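Local coordinates for 3-oxoacyl-(Acyl-carrier protein) synthase (Burkholderia xenovorans, PDB 4EFI), which probably catalyses a decarboxylative Claisen condensation that extends acyl chains carried on acyl-carrier protein, at residues A[113-116]-A[117-121]; A[75-78]-A[79-83]; A[231-235]-A[236-240]; A[29-33]-A[34-38]. All coordinates share one frame; numbering follows the deposited sequence. Where two conformers were deposited one is given.

Contact 1. Residues A[113-116]-A[117-121]; sequences LDLP and ASCLA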
# COMPACT_ATOMS: atom_id res chain seq x y z
N LEU A 113 6.71 18.89 8.63
CA LEU A 113 8.06 18.57 8.14
C LEU A 113 8.83 19.80 7.69
O LEU A 113 9.97 19.67 7.22
CB LEU A 113 7.99 17.54 7.01
CG LEU A 113 7.44 16.17 7.42
CD1 LEU A 113 7.21 15.31 6.21
CD2 LEU A 113 8.38 15.48 8.41
N ASP A 114 8.26 20.99 7.85
CA ASP A 114 8.93 22.26 7.51
C ASP A 114 9.26 22.36 6.02
O ASP A 114 10.26 22.98 5.66
CB ASP A 114 10.22 22.48 8.34
CG ASP A 114 10.77 23.90 8.21
OD1 ASP A 114 9.96 24.85 8.08
OD2 ASP A 114 12.02 24.07 8.26
N LEU A 115 8.42 21.80 5.16
CA LEU A 115 8.65 21.87 3.72
C LEU A 115 8.28 23.26 3.22
O LEU A 115 7.47 23.96 3.84
CB LEU A 115 7.86 20.77 3.01
CG LEU A 115 8.01 19.38 3.64
CD1 LEU A 115 7.28 18.30 2.81
CD2 LEU A 115 9.48 19.01 3.83
N PRO A 116 8.85 23.67 2.08
CA PRO A 116 8.66 25.06 1.65
C PRO A 116 7.31 25.32 0.99
O PRO A 116 6.57 24.39 0.65
CB PRO A 116 9.79 25.28 0.66
CG PRO A 116 10.13 23.92 0.15
CD PRO A 116 9.80 22.94 1.23
N ALA A 117 7.00 26.60 0.81
CA ALA A 117 5.77 27.00 0.16
C ALA A 117 5.65 26.51 -1.27
O ALA A 117 4.55 26.37 -1.79
CB ALA A 117 5.66 28.51 0.21
N SER A 118 6.78 26.22 -1.89
CA SER A 118 6.84 25.71 -3.25
C SER A 118 6.65 24.20 -3.30
O SER A 118 6.69 23.61 -4.39
CB SER A 118 8.17 26.07 -3.88
OG SER A 118 9.26 25.69 -3.05
N CYS A 119 6.46 23.56 -2.15
CA CYS A 119 6.20 22.12 -2.14
C CYS A 119 4.74 21.83 -2.48
O CYS A 119 3.85 22.22 -1.75
CB CYS A 119 6.55 21.54 -0.77
SG CYS A 119 6.37 19.73 -0.67
N LEU A 120 4.50 21.13 -3.59
CA LEU A 120 3.15 20.72 -3.93
C LEU A 120 2.62 19.80 -2.84
O LEU A 120 3.36 19.01 -2.26
CB LEU A 120 3.16 19.96 -5.26
CG LEU A 120 3.73 20.70 -6.44
CD1 LEU A 120 3.62 19.85 -7.71
CD2 LEU A 120 3.02 22.05 -6.64
N ALA A 121 1.33 19.90 -2.56
CA ALA A 121 0.71 19.12 -1.48
C ALA A 121 -0.59 18.51 -1.98
O ALA A 121 -1.58 19.21 -2.17
CB ALA A 121 0.48 20.03 -0.28

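Contact 2. Residues A[75-78]-A[79-83]; sequences EKLL and AGLGW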
# COMPACT_ATOMS: atom_id res chain seq x y z
N GLU A 75 10.33 11.81 8.97
CA GLU A 75 11.43 12.36 9.77
C GLU A 75 12.63 11.45 9.74
O GLU A 75 13.77 11.91 9.58
CB GLU A 75 10.97 12.60 11.21
CG GLU A 75 9.98 13.77 11.28
CD GLU A 75 9.26 13.93 12.61
OE1 GLU A 75 9.02 12.93 13.32
OE2 GLU A 75 8.91 15.09 12.91
N LYS A 76 12.41 10.16 9.92
CA LYS A 76 13.49 9.20 9.91
C LYS A 76 14.14 9.11 8.53
O LYS A 76 15.36 9.04 8.40
CB LYS A 76 12.96 7.83 10.37
CG LYS A 76 13.96 6.71 10.39
CD LYS A 76 14.98 6.88 11.49
CE LYS A 76 15.86 5.64 11.60
NZ LYS A 76 16.69 5.70 12.84
N LEU A 77 13.31 9.12 7.49
CA LEU A 77 13.81 9.05 6.12
C LEU A 77 14.67 10.26 5.76
O LEU A 77 15.78 10.12 5.23
CB LEU A 77 12.62 8.97 5.17
CG LEU A 77 12.89 9.03 3.67
CD1 LEU A 77 13.64 7.81 3.16
CD2 LEU A 77 11.58 9.20 2.90
N LEU A 78 14.16 11.46 6.05
CA LEU A 78 14.90 12.67 5.74
C LEU A 78 16.21 12.74 6.51
O LEU A 78 17.24 13.17 5.98
CB LEU A 78 14.07 13.92 6.02
CG LEU A 78 12.86 14.12 5.10
CD1 LEU A 78 11.95 15.19 5.63
CD2 LEU A 78 13.29 14.42 3.66
N ALA A 79 16.19 12.35 7.79
CA ALA A 79 17.41 12.34 8.58
C ALA A 79 18.41 11.37 8.01
O ALA A 79 19.59 11.67 7.96
CB ALA A 79 17.09 11.99 10.02
N GLY A 80 17.97 10.18 7.63
CA GLY A 80 18.86 9.20 7.05
C GLY A 80 19.49 9.64 5.75
O GLY A 80 20.67 9.43 5.50
N LEU A 81 18.69 10.21 4.87
CA LEU A 81 19.17 10.70 3.59
C LEU A 81 20.01 11.95 3.72
O LEU A 81 20.81 12.24 2.84
CB LEU A 81 17.99 11.00 2.65
CG LEU A 81 17.28 9.75 2.15
CD1 LEU A 81 16.00 10.14 1.41
CD2 LEU A 81 18.16 8.91 1.26
N GLY A 82 19.78 12.72 4.78
CA GLY A 82 20.42 14.02 4.92
C GLY A 82 19.83 15.06 3.99
O GLY A 82 20.51 16.03 3.63
N TRP A 83 18.56 14.89 3.62
CA TRP A 83 17.88 15.86 2.78
C TRP A 83 17.35 17.01 3.63
O TRP A 83 16.59 16.77 4.59
CB TRP A 83 16.72 15.19 2.07
CG TRP A 83 17.10 14.34 0.90
CD1 TRP A 83 18.34 13.98 0.51
CD2 TRP A 83 16.20 13.75 -0.05
NE1 TRP A 83 18.29 13.20 -0.62
CE2 TRP A 83 16.97 13.05 -0.98
CE3 TRP A 83 14.81 13.74 -0.19
CZ2 TRP A 83 16.40 12.34 -2.06
CZ3 TRP A 83 14.25 13.05 -1.27
CH2 TRP A 83 15.04 12.37 -2.18
O HOH W 1 18.13 16.03 7.01

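Contact 3. Residues A[231-235]-A[236-240]; sequences LFMDG and GEIFN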
# COMPACT_ATOMS: atom_id res chain seq x y z
N LEU A 231 -16.22 -0.73 7.22
CA LEU A 231 -15.81 -1.34 5.97
C LEU A 231 -16.61 -2.60 5.68
O LEU A 231 -16.72 -3.48 6.53
CB LEU A 231 -14.32 -1.68 6.05
CG LEU A 231 -13.71 -2.33 4.82
CD1 LEU A 231 -13.71 -1.38 3.66
CD2 LEU A 231 -12.27 -2.80 5.14
N PHE A 232 -17.13 -2.65 4.46
CA PHE A 232 -17.79 -3.82 3.90
C PHE A 232 -16.94 -4.41 2.79
O PHE A 232 -16.45 -3.70 1.93
CB PHE A 232 -19.17 -3.45 3.34
CG PHE A 232 -19.82 -4.57 2.58
CD1 PHE A 232 -20.56 -5.53 3.25
CD2 PHE A 232 -19.67 -4.67 1.20
CE1 PHE A 232 -21.14 -6.56 2.58
CE2 PHE A 232 -20.26 -5.72 0.52
CZ PHE A 232 -20.99 -6.66 1.21
N MET A 233 -16.77 -5.72 2.82
CA MET A 233 -16.08 -6.44 1.76
C MET A 233 -16.87 -7.66 1.34
O MET A 233 -17.25 -8.49 2.18
CB MET A 233 -14.71 -6.93 2.23
CG MET A 233 -13.87 -5.87 2.83
SD MET A 233 -12.25 -6.53 3.36
CE MET A 233 -11.53 -6.99 1.79
N ASP A 234 -17.13 -7.78 0.04
CA ASP A 234 -17.71 -9.00 -0.51
C ASP A 234 -16.55 -9.90 -0.93
O ASP A 234 -16.00 -9.76 -2.02
CB ASP A 234 -18.61 -8.68 -1.73
CG ASP A 234 -19.38 -9.89 -2.23
OD1 ASP A 234 -18.82 -10.99 -2.20
OD2 ASP A 234 -20.55 -9.72 -2.65
N GLY A 235 -16.20 -10.85 -0.06
CA GLY A 235 -14.99 -11.63 -0.26
C GLY A 235 -14.97 -12.46 -1.54
O GLY A 235 -13.94 -12.55 -2.20
N GLY A 236 -16.11 -13.05 -1.87
CA GLY A 236 -16.22 -13.87 -3.06
C GLY A 236 -16.03 -13.05 -4.33
O GLY A 236 -15.33 -13.48 -5.26
N GLU A 237 -16.64 -11.87 -4.37
CA GLU A 237 -16.49 -11.00 -5.53
C GLU A 237 -15.05 -10.50 -5.63
O GLU A 237 -14.49 -10.51 -6.72
CB GLU A 237 -17.46 -9.81 -5.45
CG GLU A 237 -18.92 -10.16 -5.61
CD GLU A 237 -19.30 -10.56 -7.03
OE1 GLU A 237 -18.64 -10.11 -7.98
OE2 GLU A 237 -20.28 -11.33 -7.19
N ILE A 238 -14.45 -10.10 -4.52
CA ILE A 238 -13.07 -9.62 -4.56
C ILE A 238 -12.12 -10.74 -5.01
O ILE A 238 -11.21 -10.49 -5.81
CB ILE A 238 -12.66 -9.05 -3.21
CG1 ILE A 238 -13.48 -7.80 -2.89
CG2 ILE A 238 -11.17 -8.71 -3.20
CD1 ILE A 238 -13.52 -7.46 -1.43
N PHE A 239 -12.31 -11.95 -4.49
CA PHE A 239 -11.45 -13.07 -4.88
C PHE A 239 -11.52 -13.32 -6.39
O PHE A 239 -10.49 -13.47 -7.04
CB PHE A 239 -11.82 -14.33 -4.10
CG PHE A 239 -10.95 -15.53 -4.44
CD1 PHE A 239 -9.75 -15.75 -3.77
CD2 PHE A 239 -11.33 -16.41 -5.43
CE1 PHE A 239 -8.95 -16.84 -4.08
CE2 PHE A 239 -10.53 -17.50 -5.75
CZ PHE A 239 -9.34 -17.71 -5.08
N ASN A 240 -12.73 -13.37 -6.93
CA ASN A 240 -12.88 -13.58 -8.36
C ASN A 240 -12.32 -12.44 -9.21
O ASN A 240 -11.67 -12.71 -10.22
CB ASN A 240 -14.35 -13.84 -8.69
CG ASN A 240 -14.84 -15.17 -8.11
OD1 ASN A 240 -14.07 -16.13 -8.02
ND2 ASN A 240 -16.10 -15.22 -7.71
O HOH W 2 -22.05 -11.15 -4.30

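Contact 4. Residues A[29-33]-A[34-38]; sequences KQVDN and DYFVE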
# COMPACT_ATOMS: atom_id res chain seq x y z
N LYS A 29 1.68 -0.60 19.43
CA LYS A 29 0.67 -1.51 19.97
C LYS A 29 0.61 -2.79 19.14
O LYS A 29 0.12 -2.79 18.01
CB LYS A 29 -0.70 -0.83 19.98
N GLN A 30 0.97 -3.93 19.72
CA GLN A 30 0.90 -5.22 19.01
C GLN A 30 -0.27 -6.04 19.54
O GLN A 30 -0.37 -6.29 20.73
CB GLN A 30 2.21 -6.00 19.19
CG GLN A 30 2.19 -7.41 18.60
CD GLN A 30 3.35 -8.27 19.07
OE1 GLN A 30 3.16 -9.40 19.54
NE2 GLN A 30 4.56 -7.75 18.95
N VAL A 31 -1.14 -6.46 18.61
CA VAL A 31 -2.38 -7.17 18.91
C VAL A 31 -2.19 -8.60 18.37
O VAL A 31 -2.03 -8.80 17.16
CB VAL A 31 -3.57 -6.48 18.23
CG1 VAL A 31 -4.87 -7.22 18.48
CG2 VAL A 31 -3.68 -5.02 18.68
N ASP A 32 -2.24 -9.57 19.27
CA ASP A 32 -2.10 -10.98 18.94
C ASP A 32 -3.48 -11.56 18.64
O ASP A 32 -4.49 -10.95 18.92
CB ASP A 32 -1.49 -11.73 20.12
CG ASP A 32 -0.20 -11.12 20.62
OD1 ASP A 32 0.62 -10.72 19.79
OD2 ASP A 32 -0.02 -11.02 21.86
N ASN A 33 -3.51 -12.77 18.10
CA ASN A 33 -4.80 -13.40 17.84
C ASN A 33 -5.56 -13.73 19.11
O ASN A 33 -6.79 -13.83 19.08
CB ASN A 33 -4.62 -14.66 16.98
CG ASN A 33 -4.22 -14.33 15.56
OD1 ASN A 33 -4.48 -13.21 15.09
ND2 ASN A 33 -3.55 -15.25 14.88
N ASP A 34 -4.86 -13.88 20.23
CA ASP A 34 -5.52 -14.18 21.51
C ASP A 34 -6.60 -13.14 21.76
O ASP A 34 -7.66 -13.47 22.30
CB ASP A 34 -4.52 -14.19 22.69
CG ASP A 34 -3.73 -15.48 22.78
OD1 ASP A 34 -3.74 -16.24 21.80
OD2 ASP A 34 -3.09 -15.72 23.84
N TYR A 35 -6.33 -11.90 21.37
CA TYR A 35 -7.24 -10.79 21.60
C TYR A 35 -8.67 -11.15 21.16
O TYR A 35 -9.64 -10.69 21.76
CB TYR A 35 -6.75 -9.55 20.84
CG TYR A 35 -7.62 -8.31 20.95
CD1 TYR A 35 -7.52 -7.45 22.04
CD2 TYR A 35 -8.52 -7.99 19.95
CE1 TYR A 35 -8.32 -6.31 22.13
CE2 TYR A 35 -9.31 -6.87 20.03
CZ TYR A 35 -9.21 -6.03 21.11
OH TYR A 35 -10.02 -4.91 21.18
N PHE A 36 -8.79 -11.93 20.09
CA PHE A 36 -10.08 -12.14 19.41
C PHE A 36 -10.87 -13.37 19.86
O PHE A 36 -12.03 -13.55 19.48
CB PHE A 36 -9.88 -12.25 17.91
CG PHE A 36 -9.30 -11.03 17.30
CD1 PHE A 36 -10.11 -9.96 16.96
CD2 PHE A 36 -7.94 -10.95 17.09
CE1 PHE A 36 -9.56 -8.84 16.40
CE2 PHE A 36 -7.40 -9.83 16.55
CZ PHE A 36 -8.19 -8.78 16.18
N VAL A 37 -10.24 -14.21 20.68
CA VAL A 37 -10.86 -15.48 21.07
C VAL A 37 -12.08 -15.33 21.98
O VAL A 37 -12.95 -16.19 21.98
CB VAL A 37 -9.81 -16.40 21.72
CG1 VAL A 37 -10.46 -17.60 22.40
CG2 VAL A 37 -8.80 -16.85 20.67
N GLU A 38 -12.17 -14.26 22.76
CA GLU A 38 -13.34 -14.05 23.61
C GLU A 38 -14.59 -13.77 22.78
O GLU A 38 -15.66 -14.35 23.03
CB GLU A 38 -13.10 -12.90 24.59

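Contact 1. Residues A[113-116]-A[117-121]
With SG of Cys119 set anti to its own backbone N (chi1 -176°) and CG of Leu115 lying beside its backbone N (chi1 -48°), the two side chains meet on one side of a type I beta turn that runs from Pro116 to Cys119. The turn reverses the chain between helix 105-112 and strand 120-124. Its closing bond joins Cys119 N to Pro116 O over 2.9 Å, with an N-H...O angle of 159°; the donor stands well above the carbonyl plane. Apolar contacts reinforce this closure. CD1 of Leu115 approaches the sulfur, Cys119 SG, at 3.9 Å; both residues also touch Ile88 in a neighbouring loop, and Leu115 reaches Leu91 of strand 90-94. The proline ring takes part as well: CD of Pro116 lies 4.1 Å from CB of Cys119, while OG of Ser118 rests 3.8 Å from CG of Pro116. Just before the turn, Asp114 leaves the helix with positive phi in a Schellman motif, and Gln110 of that helix reaches forward to bond Leu115 O. CB of Cys119 also comes within 3.2 Å of Pro116 O.

Contact 2. Residues A[75-78]-A[79-83]
Leu78 and Trp83 meet where helix 66-81 ends in a Schellman motif, with Gly82 as its C-prime residue at positive phi. Among the backbone bonds, the regular i to i+4 pattern continues as far as Leu81 N to Leu77 O, 2.9 Å long with an N-H...O angle of 165°. The next carbonyl is shared. Leu78 O receives Trp83 N at 3.2 Å, in the carbonyl plane, and a weak bond from Gly82 N; the motif is completed by a weak bond from Gly82 N to Ala79 O. Solvent adds to this grip, since a water donates both to Leu78 O and, at 3.0 Å, to Trp83 O, bridging the helix end to the departing chain. Apolar contacts form a second group. Leu77 and Leu81 lie side by side, their CD1 atoms 3.7 Å apart, on the flank of the helix that rests on strand 176-184. Leu78 and Trp83 instead cross at about a right angle, CD2 of Leu78 standing 3.9 Å from CB of Trp83. The indole is also held by a cation-pi contact with Arg149. With its CG beside the backbone N (chi1 -71°), Leu81 places CD1 over the centre of the Trp83 ring, 3.8 Å above the plane.

Contact 3. Residues A[231-235]-A[236-240]
Asp234 OD2 is gripped by more than one group: Arg222 forms a salt bridge with it, and a water donates to it at 2.6 Å. The same water makes a weak bond to OE2 of Glu237, linking two carboxylates whose planes stand 88° apart and whose Asp234 OD2 and Glu237 OE2 atoms remain 4.8 Å from each other. The arginine and the water probably ease the mutual repulsion of these acids. The other oxygen, Asp234 OD1, accepts Glu237 N at 3.2 Å in a nearly straight bond, met from above the carboxylate plane. What makes this possible is the first torsion of Asp234, which puts CG anti to the backbone N (chi1 -173°) and swings the carboxylate over the start of the helix. CG of Glu237 passes at a slant, 3.4 Å from Asp234 OD2.

The backbone takes up the helical pattern at once. Asp234 O receives Ile238 N at 3.0 Å, almost in line with the carbonyl, and Gly235 O receives Phe239 N. On the apolar side, Met233 and Ile238 cross at about a right angle, with CE of Met233 3.8 Å from CD1 of Ile238; both side chains also touch Leu205 on the partner strand 205-206. The whole is an aspartate N-cap, marking the passage from short strand 232-233 into the long helix 235-257.

Contact 4. Residues A[29-33]-A[34-38]
Val31, in short strand 30-32, touches two aromatic side chains further along the chain with CG1, which lies 3.8 Å from CB of Tyr35 and 4.1 Å from CE2 of Phe36. CG1 stands anti to the valine's backbone N (chi1 178°), and from there it approaches both rings obliquely. Tyr35 in turn brings an edge atom, CD2, over the face of Phe36, 3.7 Å above the plane and over its centre. Beyond them, Trp59 meets the tyrosine with its ring plane nearly perpendicular.

Asp32 contributes chiefly through its backbone. Its carbonyl oxygen, Asp32 O, takes a hydrogen bond from Tyr35 N at 3.2 Å, bent to 145°, and CB of Tyr35 also lies close to this oxygen, at 3.3 Å.

Asn33 O makes the shorter bond, 2.9 Å to Phe36 N. This oxygen also sits at the edge of the Phe36 ring, near its plane, with CD2 of Phe36 at 3.7 Å. Meanwhile the asparagine side chain turns elsewhere: its ND2 bonds Val54 O and its OD1 accepts from Arg57, tying the bend to the neighbouring strand 56-58.

Both hydrogen bonds across the bend span three residues and meet their carbonyls from well above the plane. The chemistry thus implies a bend with helical backbone angles but without regular helical bonding, its aromatic side chains in contact with Val31 and the Asn33 amide satisfied by Val54 and Arg57.

All four contacts show how a chain changes direction at the ends of helices and strands. Along the sequence they come in the order contact 4, contact 2, contact 1, contact 3. Contacts 1 and 2 are neighbours, their centres about 16 Å apart, and they touch where Leu113 CD2 packs 3.7 Å from Glu75 CG; both border the six-stranded mixed sheet, contact 1 leading into its strand 120-124 and contact 2 ending a helix laid against it. Contact 3 lies across the chain's centre from both, centre to centre about 39 Å from each. Contacts 3 and 4, with centres about 24 Å apart, each extend from a small two-stranded antiparallel sheet. The thiolase-like core is thus bordered by turns and caps built from short-range contacts.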